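Long-range contact in putative peptidyl-arginine deiminase (Chlorobium tepidum, PDB 1XKN), which is a putative member of the Porphyromonas-type peptidyl-arginine deiminase family, probably hydrolysing the guanidinium group of agmatine or of arginine residues: residues 29-43 with 324-337. Numbering follows the deposited sequence.
Sequences WPGKFEPVPAVFAEL and GIDCSDLIWGLGAI
Trp29, in a loop, and Trp332, in the 3-10 turn 330-333, each donate an indole N-H to a backbone carbonyl of the other segment. Trp29 NE1 donates to Leu330 O at 2.9 Å (N-H...O 155°), the oxygen lying in the plane of the indole. That carbonyl also takes the 3-10 bond from Gly333 N, and both donors arrive from the same face of its plane. In return, Trp332 NE1 donates to Pro30 O at 2.9 Å, meeting the carbonyl from above its plane, while Pro30 CG packs on Trp332 CZ2. Lys32 bends at chi3 (64°), bringing NZ to a weak salt bridge with Asp329 OD1 at 3.4 Å; a water accepting from NZ at 2.7 Å passes the link on to Ser328 O. Another water bridges the carbonyls of Lys32 and Asp329.

Along the first turns of the helix, residues 36-43, the contact turns apolar: Leu330 CD1 lies 3.6 Å from Phe40 CE1, Val39 CG1 touches Leu330 CD2 and Ile325 CG2, and Leu43 CD1 approaches Ile325 CD1. At the far end the extended Glu42 side chain runs alongside Ile325, pointing the opposite way, and its carboxylate reaches Gly324 O, Asp326 N and Asp326 O through three waters. Beyond them, Asp326 OD1 accepts from both Ser328 N and Ser328 OG, the former closing an Asx turn, while Arg302 pairs with OD2. Helix segment 36-43 runs nearly antiparallel to strand segment 324-326 (169°), a helix-on-strand packing within the alpha-beta fold of this putative deiminase.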
loop_
_atom_site.group_PDB
_atom_site.type_symbol
_atom_site.label_atom_id
_atom_site.label_comp_id
_atom_site.label_asym_id
_atom_site.label_seq_id
_atom_site.Cartn_x
_atom_site.Cartn_y
_atom_site.Cartn_z
ATOM N N TRP A 29 11.972 13.992 -2.153
ATOM C CA TRP A 29 13.045 13.785 -1.182
ATOM C C TRP A 29 13.978 14.992 -1.289
ATOM O O TRP A 29 15.159 14.847 -1.601
ATOM C CB TRP A 29 13.804 12.502 -1.529
ATOM C CG TRP A 29 12.975 11.250 -1.426
ATOM C CD1 TRP A 29 12.755 10.503 -0.305
ATOM C CD2 TRP A 29 12.250 10.601 -2.487
ATOM N NE1 TRP A 29 11.942 9.430 -0.599
ATOM C CE2 TRP A 29 11.616 9.470 -1.929
ATOM C CE3 TRP A 29 12.076 10.870 -3.852
ATOM C CZ2 TRP A 29 10.820 8.604 -2.686
ATOM C CZ3 TRP A 29 11.283 10.007 -4.609
ATOM C CH2 TRP A 29 10.664 8.888 -4.019
ATOM N N PRO A 30 13.461 16.198 -0.993
ATOM C CA PRO A 30 14.249 17.433 -1.077
ATOM C C PRO A 30 15.599 17.432 -0.372
ATOM O O PRO A 30 15.679 17.318 0.848
ATOM C CB PRO A 30 13.295 18.489 -0.523
ATOM C CG PRO A 30 12.492 17.724 0.476
ATOM C CD PRO A 30 12.202 16.434 -0.266
ATOM N N GLY A 31 16.662 17.555 -1.161
ATOM C CA GLY A 31 18.003 17.597 -0.605
ATOM C C GLY A 31 18.647 16.264 -0.285
ATOM O O GLY A 31 19.769 16.225 0.219
ATOM N N LYS A 32 17.954 15.166 -0.565
ATOM C CA LYS A 32 18.516 13.851 -0.290
ATOM C C LYS A 32 17.875 12.786 -1.171
ATOM O O LYS A 32 17.320 11.804 -0.681
ATOM C CB LYS A 32 18.329 13.497 1.189
ATOM C CG LYS A 32 19.210 12.346 1.655
ATOM C CD LYS A 32 19.193 12.192 3.171
ATOM C CE LYS A 32 17.810 11.815 3.685
ATOM N NZ LYS A 32 17.812 11.593 5.152
ATOM N N PHE A 33 17.968 12.981 -2.481
ATOM C CA PHE A 33 17.393 12.037 -3.426
ATOM C C PHE A 33 18.363 10.930 -3.835
ATOM O O PHE A 33 17.945 9.816 -4.134
ATOM C CB PHE A 33 16.917 12.771 -4.685
ATOM C CG PHE A 33 16.321 11.863 -5.724
ATOM C CD1 PHE A 33 14.994 11.456 -5.634
ATOM C CD2 PHE A 33 17.099 11.382 -6.772
ATOM C CE1 PHE A 33 14.448 10.583 -6.575
ATOM C CE2 PHE A 33 16.565 10.511 -7.715
ATOM C CZ PHE A 33 15.237 10.110 -7.616
ATOM N N GLU A 34 19.656 11.238 -3.846
ATOM C CA GLU A 34 20.669 10.268 -4.259
ATOM C C GLU A 34 20.543 8.834 -3.736
ATOM O O GLU A 34 20.719 7.883 -4.496
ATOM C CB GLU A 34 22.064 10.808 -3.951
ATOM C CG GLU A 34 22.519 11.864 -4.944
ATOM C CD GLU A 34 23.926 12.341 -4.678
ATOM O OE1 GLU A 34 24.807 11.485 -4.449
ATOM O OE2 GLU A 34 24.156 13.569 -4.712
ATOM N N PRO A 35 20.248 8.655 -2.438
ATOM C CA PRO A 35 20.116 7.303 -1.879
ATOM C C PRO A 35 18.835 6.560 -2.270
ATOM O O PRO A 35 18.780 5.333 -2.208
ATOM C CB PRO A 35 20.165 7.541 -0.366
ATOM C CG PRO A 35 20.896 8.845 -0.232
ATOM C CD PRO A 35 20.325 9.655 -1.360
ATOM N N VAL A 36 17.816 7.306 -2.679
ATOM C CA VAL A 36 16.516 6.723 -3.015
ATOM C C VAL A 36 16.478 5.635 -4.091
ATOM O O VAL A 36 15.901 4.569 -3.875
ATOM C CB VAL A 36 15.507 7.839 -3.367
ATOM C CG1 VAL A 36 14.132 7.245 -3.638
ATOM C CG2 VAL A 36 15.433 8.831 -2.213
ATOM N N PRO A 37 17.077 5.885 -5.267
ATOM C CA PRO A 37 17.067 4.870 -6.327
ATOM C C PRO A 37 17.578 3.503 -5.866
ATOM O O PRO A 37 17.024 2.469 -6.240
ATOM C CB PRO A 37 17.946 5.492 -7.415
ATOM C CG PRO A 37 18.838 6.435 -6.639
ATOM C CD PRO A 37 17.870 7.055 -5.677
ATOM N N ALA A 38 18.627 3.500 -5.050
ATOM C CA ALA A 38 19.188 2.245 -4.556
ATOM C C ALA A 38 18.183 1.485 -3.694
ATOM O O ALA A 38 18.157 0.254 -3.706
ATOM C CB ALA A 38 20.468 2.510 -3.763
ATOM N N VAL A 39 17.355 2.212 -2.949
ATOM C CA VAL A 39 16.359 1.563 -2.101
ATOM C C VAL A 39 15.327 0.867 -2.982
ATOM O O VAL A 39 14.897 -0.251 -2.686
ATOM C CB VAL A 39 15.648 2.573 -1.173
ATOM C CG1 VAL A 39 14.692 1.837 -0.236
ATOM C CG2 VAL A 39 16.676 3.343 -0.363
ATOM N N PHE A 40 14.932 1.521 -4.069
ATOM C CA PHE A 40 13.974 0.910 -4.976
ATOM C C PHE A 40 14.580 -0.319 -5.645
ATOM O O PHE A 40 13.877 -1.297 -5.907
ATOM C CB PHE A 40 13.498 1.917 -6.027
ATOM C CG PHE A 40 12.397 2.817 -5.539
ATOM C CD1 PHE A 40 12.672 3.889 -4.698
ATOM C CD2 PHE A 40 11.077 2.571 -5.900
ATOM C CE1 PHE A 40 11.641 4.704 -4.219
ATOM C CE2 PHE A 40 10.042 3.379 -5.428
ATOM C CZ PHE A 40 10.326 4.446 -4.587
ATOM N N ALA A 41 15.882 -0.272 -5.911
ATOM C CA ALA A 41 16.564 -1.407 -6.526
ATOM C C ALA A 41 16.544 -2.583 -5.553
ATOM O O ALA A 41 16.325 -3.725 -5.952
ATOM C CB ALA A 41 18.000 -1.039 -6.877
ATOM N N GLU A 42 16.764 -2.298 -4.270
ATOM C CA GLU A 42 16.754 -3.342 -3.252
ATOM C C GLU A 42 15.356 -3.944 -3.159
ATOM O O GLU A 42 15.196 -5.161 -3.079
ATOM C CB GLU A 42 17.167 -2.770 -1.893
ATOM C CG GLU A 42 17.208 -3.810 -0.779
ATOM C CD GLU A 42 17.741 -3.255 0.527
ATOM O OE1 GLU A 42 17.834 -4.027 1.505
ATOM O OE2 GLU A 42 18.068 -2.050 0.578
ATOM N N LEU A 43 14.347 -3.077 -3.172
ATOM C CA LEU A 43 12.957 -3.504 -3.099
ATOM C C LEU A 43 12.587 -4.352 -4.310
ATOM O O LEU A 43 11.996 -5.424 -4.172
ATOM C CB LEU A 43 12.044 -2.279 -3.021
ATOM C CG LEU A 43 10.542 -2.494 -3.214
ATOM C CD1 LEU A 43 10.007 -3.471 -2.181
ATOM C CD2 LEU A 43 9.831 -1.150 -3.101
ATOM N N GLY A 324 13.711 -7.352 6.134
ATOM C CA GLY A 324 13.728 -5.927 6.376
ATOM C C GLY A 324 14.465 -5.178 5.281
ATOM O O GLY A 324 15.388 -5.707 4.659
ATOM N N ILE A 325 14.032 -3.951 5.027
ATOM C CA ILE A 325 14.665 -3.089 4.035
ATOM C C ILE A 325 14.816 -1.739 4.723
ATOM O O ILE A 325 13.828 -1.148 5.158
ATOM C CB ILE A 325 13.795 -2.940 2.762
ATOM C CG1 ILE A 325 13.719 -4.287 2.032
ATOM C CG2 ILE A 325 14.383 -1.865 1.844
ATOM C CD1 ILE A 325 12.892 -4.271 0.753
ATOM N N ASP A 326 16.054 -1.269 4.844
ATOM C CA ASP A 326 16.314 0.006 5.500
ATOM C C ASP A 326 15.658 1.147 4.744
ATOM O O ASP A 326 15.985 1.411 3.584
ATOM C CB ASP A 326 17.824 0.247 5.618
ATOM C CG ASP A 326 18.154 1.594 6.245
ATOM O OD1 ASP A 326 17.409 2.037 7.145
ATOM O OD2 ASP A 326 19.170 2.201 5.846
ATOM N N CYS A 327 14.726 1.818 5.411
ATOM C CA CYS A 327 14.002 2.926 4.806
ATOM C C CYS A 327 14.325 4.263 5.461
ATOM O O CYS A 327 13.543 5.211 5.378
ATOM C CB CYS A 327 12.499 2.650 4.870
ATOM S SG CYS A 327 11.961 1.324 3.754
ATOM N N SER A 328 15.487 4.332 6.100
ATOM C CA SER A 328 15.924 5.552 6.766
ATOM C C SER A 328 15.921 6.744 5.813
ATOM O O SER A 328 15.612 7.866 6.213
ATOM C CB SER A 328 17.326 5.359 7.349
ATOM O OG SER A 328 17.321 4.366 8.361
ATOM N N ASP A 329 16.275 6.504 4.555
ATOM C CA ASP A 329 16.284 7.578 3.572
ATOM C C ASP A 329 14.980 7.636 2.792
ATOM O O ASP A 329 14.507 8.717 2.445
ATOM C CB ASP A 329 17.454 7.422 2.602
ATOM C CG ASP A 329 18.797 7.612 3.276
ATOM O OD1 ASP A 329 19.000 8.668 3.912
ATOM O OD2 ASP A 329 19.647 6.708 3.160
ATOM N N LEU A 330 14.395 6.479 2.508
ATOM C CA LEU A 330 13.146 6.461 1.762
ATOM C C LEU A 330 12.056 7.246 2.482
ATOM O O LEU A 330 11.310 8.001 1.856
ATOM C CB LEU A 330 12.675 5.022 1.537
ATOM C CG LEU A 330 11.370 4.875 0.747
ATOM C CD1 LEU A 330 11.546 5.455 -0.650
ATOM C CD2 LEU A 330 10.978 3.401 0.667
ATOM N N ILE A 331 11.980 7.078 3.800
ATOM C CA ILE A 331 10.959 7.734 4.614
ATOM C C ILE A 331 10.943 9.267 4.553
ATOM O O ILE A 331 9.970 9.899 4.968
ATOM C CB ILE A 331 11.049 7.252 6.094
ATOM C CG1 ILE A 331 9.746 7.570 6.831
ATOM C CG2 ILE A 331 12.223 7.902 6.797
ATOM C CD1 ILE A 331 8.514 6.933 6.204
ATOM N N TRP A 332 12.015 9.862 4.038
ATOM C CA TRP A 332 12.081 11.316 3.901
ATOM C C TRP A 332 11.034 11.711 2.856
ATOM O O TRP A 332 10.622 12.867 2.776
ATOM C CB TRP A 332 13.488 11.741 3.456
ATOM C CG TRP A 332 13.686 13.222 3.209
ATOM C CD1 TRP A 332 14.371 13.787 2.171
ATOM C CD2 TRP A 332 13.224 14.313 4.024
ATOM N NE1 TRP A 332 14.363 15.160 2.283
ATOM C CE2 TRP A 332 13.667 15.510 3.410
ATOM C CE3 TRP A 332 12.483 14.398 5.208
ATOM C CZ2 TRP A 332 13.390 16.773 3.940
ATOM C CZ3 TRP A 332 12.206 15.658 5.739
ATOM C CH2 TRP A 332 12.661 16.830 5.101
ATOM N N GLY A 333 10.606 10.728 2.063
ATOM C CA GLY A 333 9.588 10.960 1.050
ATOM C C GLY A 333 8.203 10.926 1.681
ATOM O O GLY A 333 7.196 11.185 1.017
ATOM N N LEU A 334 8.173 10.588 2.971
ATOM C CA LEU A 334 6.957 10.522 3.780
ATOM C C LEU A 334 6.098 9.278 3.541
ATOM O O LEU A 334 4.900 9.261 3.834
ATOM C CB LEU A 334 6.127 11.800 3.592
ATOM C CG LEU A 334 6.930 13.102 3.718
ATOM C CD1 LEU A 334 6.003 14.289 3.504
ATOM C CD2 LEU A 334 7.595 13.190 5.091
ATOM N N GLY A 335 6.736 8.236 3.017
ATOM C CA GLY A 335 6.074 6.971 2.750
ATOM C C GLY A 335 7.154 5.906 2.674
ATOM O O GLY A 335 8.321 6.240 2.459
ATOM N N ALA A 336 6.785 4.638 2.849
ATOM C CA ALA A 336 7.761 3.552 2.799
ATOM C C ALA A 336 7.374 2.412 1.847
ATOM O O ALA A 336 6.731 2.645 0.824
ATOM C CB ALA A 336 8.008 3.011 4.210
ATOM N N ILE A 337 7.758 1.182 2.189
ATOM C CA ILE A 337 7.492 0.026 1.330
ATOM C C ILE A 337 6.051 -0.148 0.854
ATOM O O ILE A 337 5.814 -0.320 -0.342
ATOM C CB ILE A 337 7.946 -1.293 2.002
ATOM C CG1 ILE A 337 9.395 -1.161 2.482
ATOM C CG2 ILE A 337 7.844 -2.452 1.005
ATOM C CD1 ILE A 337 10.394 -0.839 1.381
HETATM O O HOH W 1 16.018 10.824 1.412
HETATM O O HOH W 2 15.637 10.584 6.298
HETATM O O HOH W 3 18.282 -2.726 3.814
HETATM O O HOH W 4 18.043 0.347 1.815
HETATM O O HOH W 5 16.470 -6.647 2.231
#